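Local coordinates for protein 3-oxo-glucose-6-phosphate:glutamate aminotransferase (Bacillus subtilis subsp. subtilis, PDB 4K2M) that catalyses the reversible pyridoxal phosphate-dependent transamination of 3-dehydro-glucose 6-phosphate with glutamate, yielding kanosamine 6-phosphate for antibiotic biosynthesis, at residues N16-K24 with N316-D324; V198-D206 with S345-P354. One frame throughout, in Å; residues are numbered along the deposited sequence.

Interaction 1. Residues N16-K24 with N316-D324; sequences NMSLLKHLK and NFKRLFLAD. With ACT (acetate ion), chain F.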
loop_
_atom_site.group_PDB
_atom_site.type_symbol
_atom_site.label_atom_id
_atom_site.label_comp_id
_atom_site.label_asym_id
_atom_site.label_seq_id
_atom_site.Cartn_x
_atom_site.Cartn_y
_atom_site.Cartn_z
ATOM N N ASN A 16 30.726 -7.185 7.080
ATOM C CA ASN A 16 30.942 -7.646 5.713
ATOM C C ASN A 16 32.313 -7.256 5.188
ATOM O O ASN A 16 32.866 -7.950 4.335
ATOM C CB ASN A 16 29.849 -7.125 4.766
ATOM C CG ASN A 16 28.574 -7.927 4.836
ATOM O OD1 ASN A 16 28.531 -9.027 5.416
ATOM N ND2 ASN A 16 27.525 -7.409 4.201
ATOM N N MET A 17 32.856 -6.146 5.677
ATOM C CA MET A 17 34.187 -5.711 5.239
ATOM C C MET A 17 35.238 -6.701 5.687
ATOM O O MET A 17 36.193 -6.973 4.966
ATOM C CB MET A 17 34.568 -4.359 5.828
ATOM C CG MET A 17 34.345 -3.205 4.910
ATOM S SD MET A 17 35.232 -3.315 3.341
ATOM C CE MET A 17 34.440 -1.831 2.737
ATOM N N SER A 18 35.084 -7.202 6.904
ATOM C CA SER A 18 36.003 -8.213 7.404
ATOM C C SER A 18 35.833 -9.506 6.619
ATOM O O SER A 18 36.818 -10.150 6.227
ATOM C CB SER A 18 35.781 -8.455 8.898
ATOM O OG SER A 18 36.739 -9.380 9.377
ATOM N N LEU A 19 34.579 -9.880 6.366
ATOM C CA LEU A 19 34.276 -11.112 5.632
ATOM C C LEU A 19 34.879 -11.074 4.230
ATOM O O LEU A 19 35.347 -12.093 3.708
ATOM C CB LEU A 19 32.753 -11.322 5.552
ATOM C CG LEU A 19 32.258 -12.636 4.939
ATOM C CD1 LEU A 19 32.831 -13.863 5.670
ATOM C CD2 LEU A 19 30.714 -12.680 4.942
ATOM N N LEU A 20 34.881 -9.887 3.625
ATOM C CA LEU A 20 35.442 -9.694 2.287
ATOM C C LEU A 20 36.922 -10.060 2.270
ATOM O O LEU A 20 37.382 -10.797 1.386
ATOM C CB LEU A 20 35.257 -8.232 1.850
ATOM C CG LEU A 20 35.802 -7.882 0.461
ATOM C CD1 LEU A 20 35.090 -8.677 -0.613
ATOM C CD2 LEU A 20 35.695 -6.382 0.172
ATOM N N LYS A 21 37.669 -9.546 3.240
ATOM C CA LYS A 21 39.078 -9.918 3.348
ATOM C C LYS A 21 39.229 -11.419 3.533
ATOM O O LYS A 21 40.103 -12.043 2.936
ATOM C CB LYS A 21 39.732 -9.158 4.492
ATOM C CG LYS A 21 39.698 -7.660 4.274
ATOM C CD LYS A 21 40.111 -6.902 5.520
ATOM C CE LYS A 21 39.714 -5.438 5.405
ATOM N NZ LYS A 21 39.006 -4.970 6.627
ATOM N N HIS A 22 38.364 -12.015 4.346
ATOM C CA HIS A 22 38.514 -13.438 4.642
ATOM C C HIS A 22 38.130 -14.356 3.496
ATOM O O HIS A 22 38.755 -15.399 3.287
ATOM C CB HIS A 22 37.758 -13.822 5.919
ATOM C CG HIS A 22 38.476 -13.429 7.171
ATOM N ND1 HIS A 22 39.295 -14.299 7.861
ATOM C CD2 HIS A 22 38.522 -12.252 7.840
ATOM C CE1 HIS A 22 39.806 -13.675 8.911
ATOM N NE2 HIS A 22 39.354 -12.434 8.920
ATOM N N LEU A 23 37.108 -13.973 2.744
ATOM C CA LEU A 23 36.633 -14.812 1.659
ATOM C C LEU A 23 37.516 -14.632 0.431
ATOM O O LEU A 23 37.453 -15.432 -0.506
ATOM C CB LEU A 23 35.154 -14.537 1.350
ATOM C CG LEU A 23 34.172 -14.991 2.433
ATOM C CD1 LEU A 23 32.717 -14.786 2.011
ATOM C CD2 LEU A 23 34.408 -16.471 2.826
ATOM N N LYS A 24 38.371 -13.614 0.461
ATOM C CA LYS A 24 39.395 -13.465 -0.568
ATOM C C LYS A 24 40.597 -14.355 -0.269
ATOM O O LYS A 24 41.402 -14.644 -1.158
ATOM C CB LYS A 24 39.863 -12.018 -0.660
ATOM C CG LYS A 24 38.931 -11.091 -1.440
ATOM C CD LYS A 24 39.490 -9.664 -1.408
ATOM C CE LYS A 24 38.612 -8.701 -2.180
ATOM N NZ LYS A 24 39.167 -7.317 -2.087
ATOM N N ASN A 316 23.920 -8.438 0.128
ATOM C CA ASN A 316 24.673 -7.256 0.531
ATOM C C ASN A 316 26.167 -7.520 0.389
ATOM O O ASN A 316 26.916 -6.633 -0.022
ATOM C CB ASN A 316 24.319 -6.805 1.954
ATOM C CG ASN A 316 23.205 -5.771 1.971
ATOM O OD1 ASN A 316 22.466 -5.630 0.989
ATOM N ND2 ASN A 316 23.090 -5.031 3.074
ATOM N N PHE A 317 26.599 -8.739 0.683
ATOM C CA PHE A 317 28.002 -9.060 0.472
ATOM C C PHE A 317 28.368 -8.952 -1.019
ATOM O O PHE A 317 29.421 -8.396 -1.385
ATOM C CB PHE A 317 28.357 -10.457 0.993
ATOM C CG PHE A 317 29.801 -10.795 0.793
ATOM C CD1 PHE A 317 30.757 -10.349 1.695
ATOM C CD2 PHE A 317 30.201 -11.512 -0.329
ATOM C CE1 PHE A 317 32.098 -10.636 1.500
ATOM C CE2 PHE A 317 31.532 -11.806 -0.538
ATOM C CZ PHE A 317 32.486 -11.376 0.373
ATOM N N LYS A 318 27.503 -9.457 -1.888
ATOM C CA LYS A 318 27.795 -9.392 -3.320
ATOM C C LYS A 318 27.885 -7.944 -3.790
ATOM O O LYS A 318 28.741 -7.609 -4.610
ATOM C CB LYS A 318 26.760 -10.180 -4.121
ATOM C CG LYS A 318 26.936 -11.715 -3.991
ATOM C CD LYS A 318 25.926 -12.454 -4.856
ATOM C CE LYS A 318 26.377 -12.492 -6.316
ATOM N NZ LYS A 318 25.348 -13.188 -7.165
ATOM N N ARG A 319 27.003 -7.092 -3.278
ATOM C CA ARG A 319 27.089 -5.661 -3.578
ATOM C C ARG A 319 28.418 -5.071 -3.159
ATOM O O ARG A 319 29.018 -4.290 -3.910
ATOM C CB ARG A 319 25.948 -4.895 -2.897
ATOM C CG ARG A 319 24.585 -5.177 -3.497
ATOM C CD ARG A 319 23.526 -4.409 -2.689
ATOM N NE ARG A 319 22.184 -4.590 -3.244
ATOM C CZ ARG A 319 21.644 -3.799 -4.168
ATOM N NH1 ARG A 319 22.324 -2.760 -4.631
ATOM N NH2 ARG A 319 20.427 -4.064 -4.647
ATOM N N LEU A 320 28.888 -5.442 -1.967
ATOM C CA LEU A 320 30.167 -4.936 -1.483
ATOM C C LEU A 320 31.305 -5.406 -2.403
ATOM O O LEU A 320 32.220 -4.632 -2.724
ATOM C CB LEU A 320 30.422 -5.408 -0.046
ATOM C CG LEU A 320 31.860 -5.255 0.458
ATOM C CD1 LEU A 320 32.254 -3.789 0.571
ATOM C CD2 LEU A 320 32.059 -5.987 1.792
ATOM N N PHE A 321 31.254 -6.672 -2.812
ATOM C CA PHE A 321 32.297 -7.211 -3.681
ATOM C C PHE A 321 32.335 -6.420 -4.975
ATOM O O PHE A 321 33.409 -6.043 -5.457
ATOM C CB PHE A 321 32.079 -8.695 -3.993
ATOM C CG PHE A 321 33.183 -9.298 -4.822
ATOM C CD1 PHE A 321 34.362 -9.722 -4.216
ATOM C CD2 PHE A 321 33.055 -9.419 -6.199
ATOM C CE1 PHE A 321 35.397 -10.274 -4.966
ATOM C CE2 PHE A 321 34.085 -9.970 -6.960
ATOM C CZ PHE A 321 35.262 -10.391 -6.336
ATOM N N LEU A 322 31.160 -6.164 -5.538
ATOM C CA LEU A 322 31.067 -5.364 -6.752
ATOM C C LEU A 322 31.632 -3.959 -6.555
ATOM O O LEU A 322 32.361 -3.460 -7.414
ATOM C CB LEU A 322 29.615 -5.268 -7.225
ATOM C CG LEU A 322 29.093 -6.573 -7.824
ATOM C CD1 LEU A 322 27.578 -6.469 -8.000
ATOM C CD2 LEU A 322 29.770 -6.913 -9.173
ATOM N N ALA A 323 31.300 -3.320 -5.438
ATOM C CA ALA A 323 31.767 -1.963 -5.183
ATOM C C ALA A 323 33.284 -1.956 -5.046
ATOM O O ALA A 323 33.967 -1.098 -5.605
ATOM C CB ALA A 323 31.105 -1.377 -3.929
ATOM N N ASP A 324 33.802 -2.930 -4.309
ATOM C CA ASP A 324 35.249 -3.061 -4.115
ATOM C C ASP A 324 35.946 -3.236 -5.460
ATOM O O ASP A 324 37.024 -2.677 -5.688
ATOM C CB ASP A 324 35.531 -4.258 -3.200
ATOM C CG ASP A 324 37.020 -4.490 -2.961
ATOM O OD1 ASP A 324 37.721 -3.564 -2.499
ATOM O OD2 ASP A 324 37.473 -5.613 -3.217
HETATM C C ACT F . 19.672 -1.682 -6.766
HETATM O O ACT F . 20.801 -1.908 -6.362
HETATM O OXT ACT F . 18.812 -2.549 -6.659
HETATM C CH3 ACT F . 19.368 -0.351 -7.409
#
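Knobs-into-holes packing between two helices joins Leu20 and Phe317: each side chain sits among four residues of the other helix, Leu20 among Phe317, Leu320, Phe321 and Asp324, Phe317 among Asn16, Leu19, Leu20 and Leu23. The short axes pass 10.2 Å apart and cross at -70°. With chi1 at -179°, CG points opposite the backbone N of Phe317, and the ring reaches across to the partner helix. There its edge meets the backbone of 16-24, with CE1 3.6 Å from Leu20 CA, while Leu23 CD1 makes an off-centre CH-pi contact 4.3 Å from the ring centroid. Leu20 divides its branches: Leu20 CD1 meets the edge of the Phe321 ring, 3.8 Å from Phe321 CD1, and Leu20 CD2 rests on the carboxylate carbon of Asp324.

The helices belong to different parts of the protein, 16-24 to the additional N-terminal domain and 316-324 to the aminotransferase fold, so this is an interdomain seam. Trp43, edge-to-face with Phe317, and Ile53 and Leu57 of helix 53-57 extend its apolar side. Leu320 CD1 packs on Met17 CE at 3.6 Å, their side chains crossing at about a right angle. At the C-terminal end of 16-24, the extended chain of Lys24 brings NZ to Asp324 OD2 at 2.7 Å, a salt bridge made on the syn side of the carboxylate, 27° out of its plane.

Interaction 2. Residues V198-D206 with S345-P354; sequences VHLYGKHSD and SEDHVWHLFP. With EDO (1,2-ethanediol), chain G; EDO (1,2-ethanediol), chain D.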
loop_
_atom_site.group_PDB
_atom_site.type_symbol
_atom_site.label_atom_id
_atom_site.label_comp_id
_atom_site.label_asym_id
_atom_site.label_seq_id
_atom_site.Cartn_x
_atom_site.Cartn_y
_atom_site.Cartn_z
ATOM N N VAL A 198 19.266 11.508 5.303
ATOM C CA VAL A 198 19.028 10.406 4.388
ATOM C C VAL A 198 20.320 9.632 4.165
ATOM O O VAL A 198 21.365 10.222 3.872
ATOM C CB VAL A 198 18.538 10.922 3.039
ATOM C CG1 VAL A 198 18.272 9.745 2.078
ATOM C CG2 VAL A 198 17.281 11.766 3.216
ATOM N N HIS A 199 20.263 8.315 4.294
ATOM C CA HIS A 199 21.467 7.525 4.049
ATOM C C HIS A 199 21.516 7.215 2.566
ATOM O O HIS A 199 21.222 6.106 2.125
ATOM C CB HIS A 199 21.486 6.268 4.919
ATOM C CG HIS A 199 21.325 6.588 6.374
ATOM N ND1 HIS A 199 21.911 7.689 6.947
ATOM C CD2 HIS A 199 20.597 5.986 7.345
ATOM C CE1 HIS A 199 21.557 7.758 8.223
ATOM N NE2 HIS A 199 20.761 6.744 8.487
ATOM N N LEU A 200 21.850 8.239 1.794
ATOM C CA LEU A 200 21.658 8.202 0.350
ATOM C C LEU A 200 22.621 7.252 -0.328
ATOM O O LEU A 200 23.823 7.227 -0.013
ATOM C CB LEU A 200 21.849 9.606 -0.225
ATOM C CG LEU A 200 21.364 9.788 -1.663
ATOM C CD1 LEU A 200 19.864 9.458 -1.794
ATOM C CD2 LEU A 200 21.628 11.237 -2.081
ATOM N N TYR A 201 22.064 6.474 -1.258
ATOM C CA TYR A 201 22.781 5.467 -2.040
ATOM C C TYR A 201 23.268 4.316 -1.161
ATOM O O TYR A 201 23.956 3.417 -1.647
ATOM C CB TYR A 201 23.957 6.081 -2.814
ATOM C CG TYR A 201 23.602 7.332 -3.598
ATOM C CD1 TYR A 201 22.365 7.473 -4.210
ATOM C CD2 TYR A 201 24.519 8.354 -3.734
ATOM C CE1 TYR A 201 22.044 8.625 -4.931
ATOM C CE2 TYR A 201 24.210 9.502 -4.445
ATOM C CZ TYR A 201 22.978 9.622 -5.047
ATOM O OH TYR A 201 22.705 10.778 -5.746
ATOM N N GLY A 202 22.902 4.335 0.123
ATOM C CA GLY A 202 23.337 3.301 1.060
ATOM C C GLY A 202 24.491 3.734 1.957
ATOM O O GLY A 202 24.982 2.956 2.778
ATOM N N LYS A 203 24.908 4.988 1.823
ATOM C CA LYS A 203 25.988 5.538 2.658
ATOM C C LYS A 203 25.398 6.087 3.957
ATOM O O LYS A 203 24.425 6.831 3.936
ATOM C CB LYS A 203 26.678 6.682 1.904
ATOM C CG LYS A 203 27.762 7.418 2.667
ATOM C CD LYS A 203 29.007 6.577 2.839
ATOM C CE LYS A 203 30.141 7.431 3.411
ATOM N NZ LYS A 203 31.365 6.605 3.613
ATOM N N HIS A 204 26.004 5.734 5.086
ATOM C CA HIS A 204 25.524 6.180 6.395
ATOM C C HIS A 204 25.882 7.653 6.615
ATOM O O HIS A 204 27.049 8.054 6.466
ATOM C CB HIS A 204 26.183 5.317 7.482
ATOM C CG HIS A 204 25.319 5.065 8.678
ATOM N ND1 HIS A 204 25.517 3.992 9.522
ATOM C CD2 HIS A 204 24.253 5.739 9.166
ATOM C CE1 HIS A 204 24.613 4.024 10.487
ATOM N NE2 HIS A 204 23.834 5.074 10.294
ATOM N N SER A 205 24.880 8.466 6.963
ATOM C CA SER A 205 25.109 9.859 7.329
ATOM C C SER A 205 25.933 9.918 8.610
ATOM O O SER A 205 26.044 8.918 9.320
ATOM C CB SER A 205 23.784 10.557 7.591
ATOM O OG SER A 205 22.993 10.618 6.429
ATOM N N ASP A 206 26.483 11.093 8.924
ATOM C CA ASP A 206 27.275 11.259 10.148
ATOM C C ASP A 206 26.349 11.408 11.345
ATOM O O ASP A 206 26.150 12.511 11.865
ATOM C CB ASP A 206 28.185 12.479 10.034
ATOM C CG ASP A 206 29.184 12.589 11.194
ATOM O OD1 ASP A 206 29.068 11.850 12.210
ATOM O OD2 ASP A 206 30.085 13.446 11.089
ATOM N N SER A 345 34.284 2.175 2.350
ATOM C CA SER A 345 34.111 2.355 3.784
ATOM C C SER A 345 33.166 1.315 4.380
ATOM O O SER A 345 32.355 0.703 3.673
ATOM C CB SER A 345 33.581 3.747 4.072
ATOM O OG SER A 345 32.230 3.828 3.661
ATOM N N GLU A 346 33.264 1.143 5.694
ATOM C CA GLU A 346 32.471 0.142 6.391
ATOM C C GLU A 346 31.037 0.591 6.600
ATOM O O GLU A 346 30.196 -0.208 7.004
ATOM C CB GLU A 346 33.101 -0.156 7.750
ATOM C CG GLU A 346 34.479 -0.774 7.631
ATOM C CD GLU A 346 35.175 -0.915 8.971
ATOM O OE1 GLU A 346 35.895 -1.920 9.159
ATOM O OE2 GLU A 346 35.000 -0.017 9.826
ATOM N N ASP A 347 30.766 1.866 6.338
ATOM C CA ASP A 347 29.444 2.428 6.607
ATOM C C ASP A 347 28.672 2.677 5.315
ATOM O O ASP A 347 28.099 3.747 5.122
ATOM C CB ASP A 347 29.549 3.724 7.433
ATOM C CG ASP A 347 30.342 4.814 6.728
ATOM O OD1 ASP A 347 31.052 4.495 5.747
ATOM O OD2 ASP A 347 30.257 5.994 7.156
ATOM N N HIS A 348 28.651 1.678 4.440
ATOM C CA HIS A 348 27.981 1.796 3.142
ATOM C C HIS A 348 27.432 0.410 2.802
ATOM O O HIS A 348 28.107 -0.596 3.039
ATOM C CB HIS A 348 29.019 2.200 2.073
ATOM C CG HIS A 348 28.457 2.966 0.908
ATOM N ND1 HIS A 348 27.331 2.574 0.217
ATOM C CD2 HIS A 348 28.906 4.092 0.298
ATOM C CE1 HIS A 348 27.096 3.440 -0.758
ATOM N NE2 HIS A 348 28.037 4.364 -0.733
ATOM N N VAL A 349 26.213 0.342 2.263
ATOM C CA VAL A 349 25.679 -0.941 1.814
ATOM C C VAL A 349 25.488 -1.009 0.298
ATOM O O VAL A 349 24.964 -1.986 -0.219
ATOM C CB VAL A 349 24.386 -1.363 2.548
ATOM C CG1 VAL A 349 24.663 -1.615 4.019
ATOM C CG2 VAL A 349 23.267 -0.297 2.377
ATOM N N TRP A 350 25.915 0.037 -0.399
ATOM C CA TRP A 350 26.067 -0.022 -1.849
ATOM C C TRP A 350 24.757 -0.313 -2.548
ATOM O O TRP A 350 24.665 -1.192 -3.404
ATOM C CB TRP A 350 27.148 -1.047 -2.232
ATOM C CG TRP A 350 28.439 -0.757 -1.515
ATOM C CD1 TRP A 350 28.996 -1.483 -0.494
ATOM C CD2 TRP A 350 29.307 0.359 -1.741
ATOM N NE1 TRP A 350 30.167 -0.873 -0.067
ATOM C CE2 TRP A 350 30.375 0.257 -0.822
ATOM C CE3 TRP A 350 29.285 1.443 -2.633
ATOM C CZ2 TRP A 350 31.418 1.187 -0.776
ATOM C CZ3 TRP A 350 30.319 2.375 -2.581
ATOM C CH2 TRP A 350 31.373 2.238 -1.659
ATOM N N HIS A 351 23.728 0.449 -2.187
ATOM C CA HIS A 351 22.477 0.358 -2.921
ATOM C C HIS A 351 22.651 0.910 -4.344
ATOM O O HIS A 351 22.144 0.341 -5.316
ATOM C CB HIS A 351 21.377 1.141 -2.206
ATOM C CG HIS A 351 20.093 1.163 -2.970
ATOM N ND1 HIS A 351 19.368 0.022 -3.233
ATOM C CD2 HIS A 351 19.422 2.181 -3.558
ATOM C CE1 HIS A 351 18.295 0.337 -3.939
ATOM N NE2 HIS A 351 18.305 1.639 -4.151
ATOM N N LEU A 352 23.350 2.040 -4.445
ATOM C CA LEU A 352 23.733 2.637 -5.720
ATOM C C LEU A 352 25.221 2.923 -5.655
ATOM O O LEU A 352 25.767 3.077 -4.562
ATOM C CB LEU A 352 22.922 3.920 -5.987
ATOM C CG LEU A 352 21.445 3.643 -6.334
ATOM C CD1 LEU A 352 20.492 4.779 -5.887
ATOM C CD2 LEU A 352 21.271 3.359 -7.829
ATOM N N PHE A 353 25.878 2.989 -6.814
ATOM C CA PHE A 353 27.331 3.171 -6.864
ATOM C C PHE A 353 27.649 4.448 -7.624
ATOM O O PHE A 353 27.622 4.461 -8.863
ATOM C CB PHE A 353 28.032 1.991 -7.558
ATOM C CG PHE A 353 29.529 2.094 -7.503
ATOM C CD1 PHE A 353 30.222 1.593 -6.404
ATOM C CD2 PHE A 353 30.244 2.747 -8.517
ATOM C CE1 PHE A 353 31.609 1.724 -6.308
ATOM C CE2 PHE A 353 31.638 2.871 -8.436
ATOM C CZ PHE A 353 32.315 2.364 -7.318
ATOM N N PRO A 354 27.933 5.528 -6.892
ATOM C CA PRO A 354 28.163 6.818 -7.555
ATOM C C PRO A 354 29.630 7.123 -7.772
ATOM O O PRO A 354 30.455 6.996 -6.848
ATOM C CB PRO A 354 27.581 7.827 -6.562
ATOM C CG PRO A 354 27.797 7.184 -5.217
ATOM C CD PRO A 354 27.742 5.667 -5.436
HETATM C C1 EDO G . 22.688 13.920 -7.130
HETATM O O1 EDO G . 21.690 14.889 -6.822
HETATM C C2 EDO G . 23.706 13.836 -6.002
HETATM O O2 EDO G . 23.085 13.231 -4.865
HETATM C C1 EDO D . 32.297 9.647 -5.525
HETATM O O1 EDO D . 31.252 8.858 -4.957
HETATM C C2 EDO D . 32.566 10.828 -4.588
HETATM O O2 EDO D . 32.986 10.321 -3.320
HETATM O O HOH W 1 28.875 7.539 8.741
#
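Lys203 lies across His348, the two side chains at about a right angle, where a loop of the aminotransferase domain forms a single beta bridge with the segment leading into strand 353-356. Lys203 CB stands over one face of the imidazole, 3.9 Å from its centroid in a CH-pi contact; the indole of Trp350 covers the opposite face, so the ring is sandwiched. Its rotation is fixed further by Trp350 N, which donates to His348 ND1 at 3.0 Å. The ring edge faces Tyr201 O, which accepts a nearly straight bond (172°) from Leu352 N at 3.2 Å. A bend at chi2 (71°) carries the lysine chain past the imidazole to Asp347, where Lys203 NZ forms a salt bridge with OD1 at 3.0 Å, on the syn side and 28° out of the carboxylate plane.

Tyr201 crosses Leu352 and Pro354 obliquely: its CD1 meets Leu352 CD1 at 3.7 Å and its CD2 reaches Pro354 CG. The phenol is rooted beyond the contact, its OH being hydrogen-bonded to Tyr380 O. Between these side chains the backbones run close together past Gly202, which presents no side chain to 349-351. Gly202 O accepts Val349 N from above its carbonyl plane, at 2.9 Å. On the far side of the bridge His204 N donates to Asp347 O at 2.9 Å, and a water lies between His204 O and Asp347 OD2, 2.6 Å from the latter.

Interactions 1 and 2, their centres about 15 Å apart, show how a domain seam and an active-site region can meet largely along helix 312-329. Their segments alternate along the chain and touch: Ala323 CB packs on Trp350 CD2 at 3.3 Å, Met17 CE lies 3.4 Å from Ser345 O, and Arg319 NH1 probably donates to Trp350 O at 3.1 Å. The Arg319 guanidinium holds an acetate, probably from the crystallisation liquor. Interaction 2 is nearer the chemistry: Val198 touches the external aldimine, and the His351 side chain lies about 3 Å from that of the cofactor-binding Gln227. In interaction 1, Asn316's side chain is about 9 Å from that of Lys249, which carries the cofactor in the resting enzyme but not here.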